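Local coordinates for protein pertussis toxin-like subunit ArtA (Escherichia coli, PDB 4Z9D) that binds NAD and, as the enzymatic A subunit of a pertussis-like AB5 toxin, probably transfers its ADP-ribose to trimeric G proteins, at residues A[16-21]-A[78-83]; A[33-38]-A[46-51]; A[57-62]-A[115-120]. The protein carries 2 engineered substitutions. One frame throughout, in Å; residues are numbered along the deposited sequence.

Interaction 1: residues A[16-21]-A[78-83]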
# COMPACT_ATOMS: atom_id res chain seq x y z
N GLU A 16 15.96 8.00 1.07
CA GLU A 16 16.58 9.08 0.33
C GLU A 16 15.88 9.33 -0.99
O GLU A 16 15.64 10.48 -1.37
CB GLU A 16 18.06 8.76 0.10
CG GLU A 16 18.79 9.82 -0.67
CD GLU A 16 18.86 11.14 0.06
OE1 GLU A 16 18.64 11.17 1.29
OE2 GLU A 16 19.11 12.15 -0.63
N GLU A 17 15.50 8.26 -1.66
CA GLU A 17 14.71 8.36 -2.88
C GLU A 17 13.26 8.71 -2.59
O GLU A 17 12.68 9.62 -3.18
CB GLU A 17 14.80 7.04 -3.66
CG GLU A 17 14.02 7.06 -4.96
CD GLU A 17 13.94 5.70 -5.60
OE1 GLU A 17 14.70 4.81 -5.18
OE2 GLU A 17 13.13 5.53 -6.54
N ILE A 18 12.67 7.94 -1.68
CA ILE A 18 11.24 8.02 -1.39
C ILE A 18 10.84 9.32 -0.68
O ILE A 18 9.81 9.89 -1.00
CB ILE A 18 10.80 6.78 -0.58
CG1 ILE A 18 11.04 5.51 -1.41
CG2 ILE A 18 9.34 6.88 -0.20
CD1 ILE A 18 10.36 5.54 -2.81
N PHE A 19 11.65 9.81 0.26
CA PHE A 19 11.30 11.06 0.94
C PHE A 19 11.28 12.22 -0.05
O PHE A 19 10.49 13.17 0.08
CB PHE A 19 12.30 11.39 2.04
CG PHE A 19 12.16 10.55 3.28
CD1 PHE A 19 13.12 10.62 4.27
CD2 PHE A 19 11.08 9.67 3.45
CE1 PHE A 19 13.01 9.85 5.42
CE2 PHE A 19 10.97 8.91 4.60
CZ PHE A 19 11.95 9.00 5.58
N ARG A 20 12.11 12.10 -1.08
CA ARG A 20 12.28 13.15 -2.06
C ARG A 20 11.18 13.04 -3.10
O ARG A 20 10.48 14.01 -3.39
CB ARG A 20 13.65 13.03 -2.75
CG ARG A 20 13.90 14.09 -3.82
CD ARG A 20 14.68 13.50 -4.98
NE ARG A 20 15.94 12.88 -4.61
CZ ARG A 20 16.40 11.77 -5.17
NH1 ARG A 20 17.55 11.25 -4.79
NH2 ARG A 20 15.66 11.14 -6.08
N ASP A 21 11.02 11.83 -3.63
CA ASP A 21 10.15 11.59 -4.79
C ASP A 21 8.74 11.11 -4.48
O ASP A 21 7.85 11.21 -5.32
CB ASP A 21 10.81 10.56 -5.71
CG ASP A 21 12.13 11.02 -6.25
OD1 ASP A 21 12.36 12.24 -6.24
OD2 ASP A 21 12.94 10.18 -6.68
N TYR A 78 11.68 -1.50 3.65
CA TYR A 78 11.41 -0.43 4.59
C TYR A 78 9.91 -0.38 4.83
O TYR A 78 9.12 -0.66 3.92
CB TYR A 78 11.90 0.92 4.06
CG TYR A 78 13.39 0.95 3.74
CD1 TYR A 78 14.29 1.52 4.62
CD2 TYR A 78 13.87 0.45 2.54
CE1 TYR A 78 15.63 1.57 4.33
CE2 TYR A 78 15.22 0.50 2.23
CZ TYR A 78 16.10 1.06 3.14
OH TYR A 78 17.45 1.11 2.85
N ARG A 79 9.50 -0.03 6.04
CA ARG A 79 8.11 0.29 6.31
C ARG A 79 7.98 1.80 6.38
O ARG A 79 8.60 2.43 7.23
CB ARG A 79 7.64 -0.35 7.63
CG ARG A 79 6.15 -0.15 7.92
CD ARG A 79 5.75 -0.69 9.26
NE ARG A 79 6.36 0.05 10.37
CZ ARG A 79 7.26 -0.44 11.21
NH1 ARG A 79 7.66 -1.69 11.11
NH2 ARG A 79 7.74 0.32 12.18
N TYR A 80 7.19 2.37 5.48
CA TYR A 80 6.94 3.81 5.49
C TYR A 80 5.62 4.12 6.18
O TYR A 80 4.63 3.42 5.96
CB TYR A 80 6.93 4.36 4.06
CG TYR A 80 8.27 4.36 3.40
CD1 TYR A 80 9.11 5.48 3.50
CD2 TYR A 80 8.72 3.26 2.68
CE1 TYR A 80 10.34 5.49 2.89
CE2 TYR A 80 9.96 3.26 2.08
CZ TYR A 80 10.77 4.38 2.19
OH TYR A 80 12.01 4.38 1.59
N ARG A 81 5.62 5.15 7.02
CA ARG A 81 4.37 5.63 7.59
C ARG A 81 3.93 6.85 6.82
O ARG A 81 4.73 7.75 6.58
CB ARG A 81 4.50 5.97 9.07
CG ARG A 81 3.13 6.13 9.72
CD ARG A 81 3.18 6.78 11.09
NE ARG A 81 4.17 6.17 11.99
CZ ARG A 81 3.87 5.52 13.11
NH1 ARG A 81 2.61 5.34 13.48
NH2 ARG A 81 4.85 5.03 13.86
N ILE A 82 2.66 6.88 6.43
CA ILE A 82 2.19 7.89 5.48
C ILE A 82 0.91 8.55 5.93
O ILE A 82 -0.03 7.88 6.34
CB ILE A 82 1.94 7.25 4.08
CG1 ILE A 82 3.15 6.43 3.62
CG2 ILE A 82 1.55 8.32 3.03
CD1 ILE A 82 2.82 5.49 2.46
N ARG A 83 0.84 9.88 5.85
CA ARG A 83 -0.42 10.56 6.09
C ARG A 83 -1.33 10.40 4.88
O ARG A 83 -0.95 10.70 3.75
CB ARG A 83 -0.22 12.05 6.40
CG ARG A 83 -1.52 12.84 6.45
CD ARG A 83 -1.31 14.23 7.04
NE ARG A 83 -0.39 15.03 6.22
CZ ARG A 83 -0.72 15.60 5.06
NH1 ARG A 83 -1.94 15.46 4.56
NH2 ARG A 83 0.18 16.32 4.40
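Ile-18 lies over one face of the Tyr-80 ring while Phe-19 meets the same ring at its edge, so two consecutive residues of the helix grip a single tyrosine of the strand. The CH-pi contact comes from the CG2 methyl of Ile-18, 3.9 Å from the centroid of the Tyr-80 ring and 26° off its normal. It is displaced toward the rim, and the shortest carbon contact runs from Ile-18 CG2 to Tyr-80 CE1, at 3.5 Å. The first torsion of Ile-18 (chi1 -62°) divides the two branches: CG2 stands opposite the backbone N and rests on the ring, whereas CG1, next to that N, reaches the phenol end, 3.3 Å from Tyr-80 OH. The other apolar contact is between rings. Phe-19 CE2 arrives near the plane of the Tyr-80 ring, 3.9 Å from Tyr-80 CE1. From outside the two segments, Phe-23 adds an edge-to-face ring contact with Tyr-80.

Strand 77-83 is an inner strand of the antiparallel sheet 6-11, 77-83, 130-139, 144-152 of this ADP-ribosyltransferase fold, and helix 15-21, soon after the edge strand 6-11, packs against one side of it. Backbone hydrogen bonds tie Tyr-80 to Arg-9 of that edge strand, and Arg-9 itself binds NAD through its side chain; the side chain of Ile-18 is about 8 Å from the dinucleotide.

The polar end of the tyrosine is held from outside the two segments. No hydrogen bond crosses between helix and strand; the buried hydroxyl of Tyr-80 is instead bonded to the carbonyl O of Arg-13.

Interaction 2: residues A[33-38]-A[46-51]. With NAD (nicotinamide-adenine-dinucleotide), chain F.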
# COMPACT_ATOMS: atom_id res chain seq x y z
N GLN A 33 -9.67 -5.30 -9.23
CA GLN A 33 -9.50 -6.71 -8.91
C GLN A 33 -8.13 -7.23 -9.34
O GLN A 33 -7.51 -8.02 -8.64
CB GLN A 33 -10.61 -7.56 -9.53
CG GLN A 33 -10.70 -8.93 -8.87
CD GLN A 33 -12.06 -9.57 -9.01
OE1 GLN A 33 -12.25 -10.74 -8.68
NE2 GLN A 33 -13.01 -8.80 -9.52
N GLN A 34 -7.69 -6.78 -10.51
CA GLN A 34 -6.36 -7.06 -11.03
C GLN A 34 -5.28 -6.59 -10.05
O GLN A 34 -4.34 -7.31 -9.73
CB GLN A 34 -6.18 -6.34 -12.36
CG GLN A 34 -5.43 -7.08 -13.42
CD GLN A 34 -5.77 -6.54 -14.79
OE1 GLN A 34 -5.15 -5.59 -15.26
NE2 GLN A 34 -6.78 -7.12 -15.44
N HIS A 35 -5.43 -5.37 -9.57
CA HIS A 35 -4.47 -4.84 -8.61
C HIS A 35 -4.44 -5.67 -7.32
O HIS A 35 -3.37 -6.04 -6.83
CB HIS A 35 -4.79 -3.39 -8.29
CG HIS A 35 -3.98 -2.85 -7.16
ND1 HIS A 35 -2.68 -2.41 -7.31
CD2 HIS A 35 -4.27 -2.71 -5.84
CE1 HIS A 35 -2.21 -2.02 -6.14
NE2 HIS A 35 -3.16 -2.18 -5.23
N LEU A 36 -5.62 -5.94 -6.77
CA LEU A 36 -5.72 -6.62 -5.49
C LEU A 36 -5.15 -8.04 -5.55
O LEU A 36 -4.64 -8.56 -4.54
CB LEU A 36 -7.17 -6.64 -5.01
CG LEU A 36 -7.82 -5.29 -4.67
CD1 LEU A 36 -9.28 -5.49 -4.32
CD2 LEU A 36 -7.10 -4.62 -3.52
N ARG A 37 -5.21 -8.67 -6.73
CA ARG A 37 -4.61 -9.99 -6.92
C ARG A 37 -3.10 -9.93 -7.05
O ARG A 37 -2.41 -10.92 -6.81
CB ARG A 37 -5.16 -10.67 -8.17
CG ARG A 37 -6.64 -10.91 -8.19
CD ARG A 37 -6.99 -11.57 -9.51
NE ARG A 37 -8.42 -11.75 -9.71
CZ ARG A 37 -9.08 -11.27 -10.77
NH1 ARG A 37 -8.42 -10.60 -11.71
NH2 ARG A 37 -10.39 -11.47 -10.90
N GLY A 38 -2.59 -8.78 -7.47
CA GLY A 38 -1.17 -8.62 -7.73
C GLY A 38 -0.83 -8.73 -9.21
O GLY A 38 0.32 -8.56 -9.61
N ARG A 46 2.50 -4.85 -14.49
CA ARG A 46 3.23 -3.65 -14.08
C ARG A 46 2.64 -2.38 -14.67
O ARG A 46 3.36 -1.54 -15.25
CB ARG A 46 4.70 -3.78 -14.49
CG ARG A 46 5.33 -5.07 -14.00
CD ARG A 46 6.79 -5.18 -14.38
NE ARG A 46 7.55 -5.87 -13.34
CZ ARG A 46 8.25 -5.27 -12.38
NH1 ARG A 46 8.29 -3.94 -12.31
NH2 ARG A 46 8.90 -6.00 -11.49
N ASP A 47 1.33 -2.23 -14.55
CA ASP A 47 0.68 -1.01 -15.02
C ASP A 47 -0.43 -0.53 -14.08
O ASP A 47 -1.22 0.32 -14.45
CB ASP A 47 0.12 -1.19 -16.43
CG ASP A 47 -0.89 -2.32 -16.53
OD1 ASP A 47 -1.18 -2.96 -15.49
OD2 ASP A 47 -1.43 -2.54 -17.63
N SER A 48 -0.48 -1.09 -12.88
CA SER A 48 -1.50 -0.70 -11.89
C SER A 48 -1.59 0.81 -11.68
O SER A 48 -0.57 1.50 -11.61
CB SER A 48 -1.22 -1.38 -10.55
OG SER A 48 -2.19 -0.96 -9.60
N ALA A 49 -2.82 1.31 -11.57
CA ALA A 49 -3.04 2.72 -11.29
C ALA A 49 -2.82 3.02 -9.82
O ALA A 49 -2.76 4.18 -9.42
CB ALA A 49 -4.44 3.12 -11.68
N PHE A 50 -2.75 1.98 -9.02
CA PHE A 50 -2.86 2.13 -7.58
C PHE A 50 -1.55 1.86 -6.85
O PHE A 50 -0.73 1.04 -7.29
CB PHE A 50 -3.96 1.20 -7.05
CG PHE A 50 -5.27 1.30 -7.79
CD1 PHE A 50 -6.08 2.41 -7.61
CD2 PHE A 50 -5.69 0.30 -8.65
CE1 PHE A 50 -7.30 2.52 -8.28
CE2 PHE A 50 -6.91 0.39 -9.32
CZ PHE A 50 -7.72 1.51 -9.14
N ILE A 51 -1.38 2.52 -5.71
CA ILE A 51 -0.25 2.28 -4.81
C ILE A 51 -0.80 1.68 -3.52
O ILE A 51 -1.59 2.31 -2.83
CB ILE A 51 0.52 3.58 -4.50
CG1 ILE A 51 0.99 4.25 -5.80
CG2 ILE A 51 1.69 3.31 -3.56
CD1 ILE A 51 1.32 5.74 -5.64
PA NAD F . 4.41 -2.99 -6.13
O1A NAD F . 3.76 -1.67 -5.89
O2A NAD F . 4.60 -3.47 -7.52
O5B NAD F . 5.83 -2.96 -5.33
C5B NAD F . 6.80 -4.02 -5.39
C4B NAD F . 8.17 -3.38 -5.70
O4B NAD F . 8.18 -2.84 -7.05
C3B NAD F . 8.37 -2.17 -4.83
O3B NAD F . 8.80 -2.63 -3.51
C2B NAD F . 9.50 -1.52 -5.57
O2B NAD F . 10.63 -2.38 -5.50
C1B NAD F . 8.96 -1.61 -7.01
N9A NAD F . 7.99 -0.56 -7.48
C8A NAD F . 6.71 -0.31 -7.21
N7A NAD F . 6.33 0.73 -7.95
C5A NAD F . 7.36 1.11 -8.71
C6A NAD F . 7.50 2.09 -9.63
N6A NAD F . 6.44 2.85 -9.86
N1A NAD F . 8.66 2.30 -10.27
C2A NAD F . 9.74 1.47 -9.99
N3A NAD F . 9.57 0.46 -9.03
C4A NAD F . 8.38 0.31 -8.42
O3 NAD F . 3.60 -4.10 -5.35
PN NAD F . 3.11 -3.95 -3.81
O1N NAD F . 2.71 -2.54 -3.52
O2N NAD F . 4.06 -4.65 -2.93
O5D NAD F . 1.76 -4.78 -3.92
C5D NAD F . 1.74 -6.14 -4.39
C4D NAD F . 0.54 -6.87 -3.79
O4D NAD F . 0.64 -6.64 -2.34
C3D NAD F . -0.80 -6.26 -4.25
O3D NAD F . -1.85 -7.23 -4.21
C2D NAD F . -1.01 -5.26 -3.13
O2D NAD F . -2.40 -4.85 -3.05
C1D NAD F . -0.59 -6.05 -1.89
N1N NAD F . -0.38 -5.11 -0.74
C2N NAD F . 0.88 -4.49 -0.54
C3N NAD F . 1.12 -3.58 0.49
C7N NAD F . 2.38 -2.99 0.68
O7N NAD F . 2.60 -2.35 1.85
N7N NAD F . 3.30 -3.12 -0.28
C4N NAD F . 0.06 -3.28 1.35
C5N NAD F . -1.18 -3.88 1.17
C6N NAD F . -1.42 -4.78 0.14
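His-35 ND1 and Ser-48 OG share a hydrogen bond of 2.8 Å that joins the last turn of helix 32-37 to an ST turn leading into strand 50-54; at this end of the helix His-35, Leu-36 and Gly-38 line the NAD pocket. The imidazole is also packed over one face: Phe-50 CB sits 3.8 Å from the centroid of the His-35 ring, only 9° off its normal. The Phe-50 ring turns an edge toward the same imidazole in a T-shaped pair, with planes at 66°. Rotation of His-35 about its first torsion (chi1 171°) sets the ring opposite the backbone N, where it reaches across to the serine.

One shell out, Ser-48 OG is positioned in turn by the backbone N of Phe-50, which donates to it at 3.0 Å in a nearly straight bond. Val-120 of the neighbouring strand packs against both His-35 and Phe-50. At the helix end, Gly-38 has positive phi and closes a Schellman motif, its N bonded to His-35 O at 2.9 Å. NAD meets this helix end with its nicotinamide ribose: NAD O3D lies 3.1 Å from Leu-36 O and 3.3 Å from His-35 O.

Interaction 3: residues A[57-62]-A[115-120]. Engineered in segment 115-120: Asp-116 (natural residue Gln), Asp-118 (natural residue Glu).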
# COMPACT_ATOMS: atom_id res chain seq x y z
N LEU A 57 -0.21 -2.22 11.14
CA LEU A 57 1.19 -2.45 11.42
C LEU A 57 1.50 -3.94 11.43
O LEU A 57 2.51 -4.40 10.89
CB LEU A 57 1.56 -1.84 12.78
CG LEU A 57 2.97 -2.12 13.29
CD1 LEU A 57 4.00 -1.44 12.40
CD2 LEU A 57 3.14 -1.69 14.74
N ILE A 58 0.58 -4.70 12.00
CA ILE A 58 0.73 -6.14 12.10
C ILE A 58 0.83 -6.74 10.71
O ILE A 58 1.68 -7.60 10.45
CB ILE A 58 -0.44 -6.78 12.87
CG1 ILE A 58 -0.27 -6.50 14.36
CG2 ILE A 58 -0.50 -8.29 12.60
CD1 ILE A 58 -1.52 -6.66 15.18
N GLU A 59 -0.03 -6.28 9.80
CA GLU A 59 0.00 -6.72 8.41
C GLU A 59 1.31 -6.40 7.71
O GLU A 59 1.74 -7.18 6.85
CB GLU A 59 -1.16 -6.12 7.60
CG GLU A 59 -2.51 -6.79 7.87
CD GLU A 59 -3.63 -6.28 6.97
OE1 GLU A 59 -3.36 -5.39 6.13
OE2 GLU A 59 -4.78 -6.78 7.10
N THR A 60 1.94 -5.27 8.02
CA THR A 60 3.20 -4.92 7.34
C THR A 60 4.31 -5.96 7.57
O THR A 60 5.07 -6.25 6.65
CB THR A 60 3.74 -3.55 7.75
OG1 THR A 60 4.12 -3.56 9.13
CG2 THR A 60 2.69 -2.48 7.50
N TYR A 61 4.43 -6.46 8.79
CA TYR A 61 5.43 -7.50 9.06
C TYR A 61 5.22 -8.76 8.22
O TYR A 61 6.18 -9.40 7.77
CB TYR A 61 5.45 -7.87 10.54
CG TYR A 61 5.98 -6.77 11.41
CD1 TYR A 61 7.34 -6.48 11.43
CD2 TYR A 61 5.13 -6.00 12.19
CE1 TYR A 61 7.85 -5.47 12.23
CE2 TYR A 61 5.62 -4.98 12.99
CZ TYR A 61 6.98 -4.72 13.01
OH TYR A 61 7.47 -3.71 13.80
N ASN A 62 3.96 -9.11 8.02
CA ASN A 62 3.62 -10.30 7.26
C ASN A 62 3.85 -10.12 5.77
O ASN A 62 4.30 -11.04 5.09
CB ASN A 62 2.17 -10.69 7.51
CG ASN A 62 1.94 -11.21 8.92
OD1 ASN A 62 2.87 -11.70 9.58
ND2 ASN A 62 0.70 -11.10 9.39
N GLU A 115 -10.43 -8.27 6.79
CA GLU A 115 -10.10 -7.41 7.92
C GLU A 115 -10.18 -5.93 7.55
O GLU A 115 -10.02 -5.07 8.41
CB GLU A 115 -8.71 -7.78 8.45
CG GLU A 115 -8.75 -8.86 9.52
CD GLU A 115 -7.37 -9.42 9.80
OE1 GLU A 115 -6.82 -10.09 8.89
OE2 GLU A 115 -6.84 -9.19 10.91
N ASP A 116 -10.44 -5.66 6.28
CA ASP A 116 -10.68 -4.30 5.79
C ASP A 116 -9.59 -3.26 6.08
O ASP A 116 -9.90 -2.09 6.32
CB ASP A 116 -12.00 -3.77 6.39
CG ASP A 116 -13.19 -4.58 5.94
OD1 ASP A 116 -13.13 -5.21 4.86
OD2 ASP A 116 -14.19 -4.59 6.69
N ASN A 117 -8.33 -3.66 6.01
CA ASN A 117 -7.24 -2.72 6.23
C ASN A 117 -6.62 -2.18 4.95
O ASN A 117 -5.73 -1.33 5.00
CB ASN A 117 -6.17 -3.37 7.09
CG ASN A 117 -6.69 -3.78 8.44
OD1 ASN A 117 -7.42 -3.02 9.08
ND2 ASN A 117 -6.36 -4.99 8.87
N ASP A 118 -7.08 -2.66 3.81
CA ASP A 118 -6.50 -2.22 2.54
C ASP A 118 -6.98 -0.84 2.13
O ASP A 118 -8.18 -0.55 2.15
CB ASP A 118 -6.81 -3.20 1.42
CG ASP A 118 -6.16 -4.55 1.63
OD1 ASP A 118 -4.93 -4.64 1.39
OD2 ASP A 118 -6.86 -5.51 2.03
N ILE A 119 -6.01 -0.01 1.75
CA ILE A 119 -6.28 1.33 1.24
C ILE A 119 -5.38 1.54 0.03
O ILE A 119 -4.19 1.20 0.08
CB ILE A 119 -6.04 2.41 2.31
CG1 ILE A 119 -7.14 2.33 3.38
CG2 ILE A 119 -6.04 3.79 1.69
CD1 ILE A 119 -6.97 3.29 4.49
N VAL A 120 -5.92 2.04 -1.07
CA VAL A 120 -5.06 2.33 -2.21
C VAL A 120 -4.97 3.83 -2.45
O VAL A 120 -5.96 4.54 -2.27
CB VAL A 120 -5.54 1.64 -3.51
CG1 VAL A 120 -5.51 0.12 -3.35
CG2 VAL A 120 -6.95 2.08 -3.86
O HOH W 1 -7.24 -6.14 5.08
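Glu-59 and Asn-117 carry this contact between the first turns of helix 57-68 and the loop that enters strand 118-122. Asn-117 ND2 donates to Glu-59 OE2 at 3.0 Å, almost straight at 173°. The acceptor lies in the plane of the Asn-117 amide, yet the nitrogen approaches OE2 steeply, 71° out of the carboxylate plane. The two flat groups are strongly inclined to each other. Beyond CG the Glu-59 chain is extended (chi2 -174°), which carries its carboxylate across to the loop. There Glu-59 OE1 lies 3.6 Å from Asn-117 CB; this oxygen is also hydrogen-bonded to Thr-54 OG1, so both carboxylate oxygens are engaged.

Glu-115 closes the exposed margin, its OE1 4.3 Å from Glu-59 OE2; this approach of like charges is probably mildly unfavourable. A water accepts from Asn-117 N at 2.9 Å and lies within hydrogen-bonding distance of Glu-59 OE2 and Asp-118 OD2. Asp-116 and Asp-118 are engineered, replacing Gln and Glu. The natural Gln-Asn-Glu sequence fits the Q-X-E motif of ADP-ribosyltransferases, and Asp-118 touches NAD, which places this contact beside the nicotinamide end of the substrate pocket.

In the fold
Interactions 1 and 2 lie on opposite sides of the chain's centre, their own centres 20 Å apart, while interaction 3 is about 17 Å and 16 Å, centre to centre, from interactions 1 and 2. Along the chain, the span closed by interaction 1 contains interaction 2 entirely and overlaps that of interaction 3, which opens only after interaction 2 closes. Interactions 2 and 3 share the three-stranded sheet, where strands 50-54 and 118-122 are neighbours. Helix 57-68, which follows strand 50-54 and precedes strand 77-83, touches the four-stranded sheet through Thr-60 on Arg-79. Interactions 2 and 3 contribute residues to the NAD pocket, while interaction 1 packs helix 15-21 on the four-stranded sheet nearby.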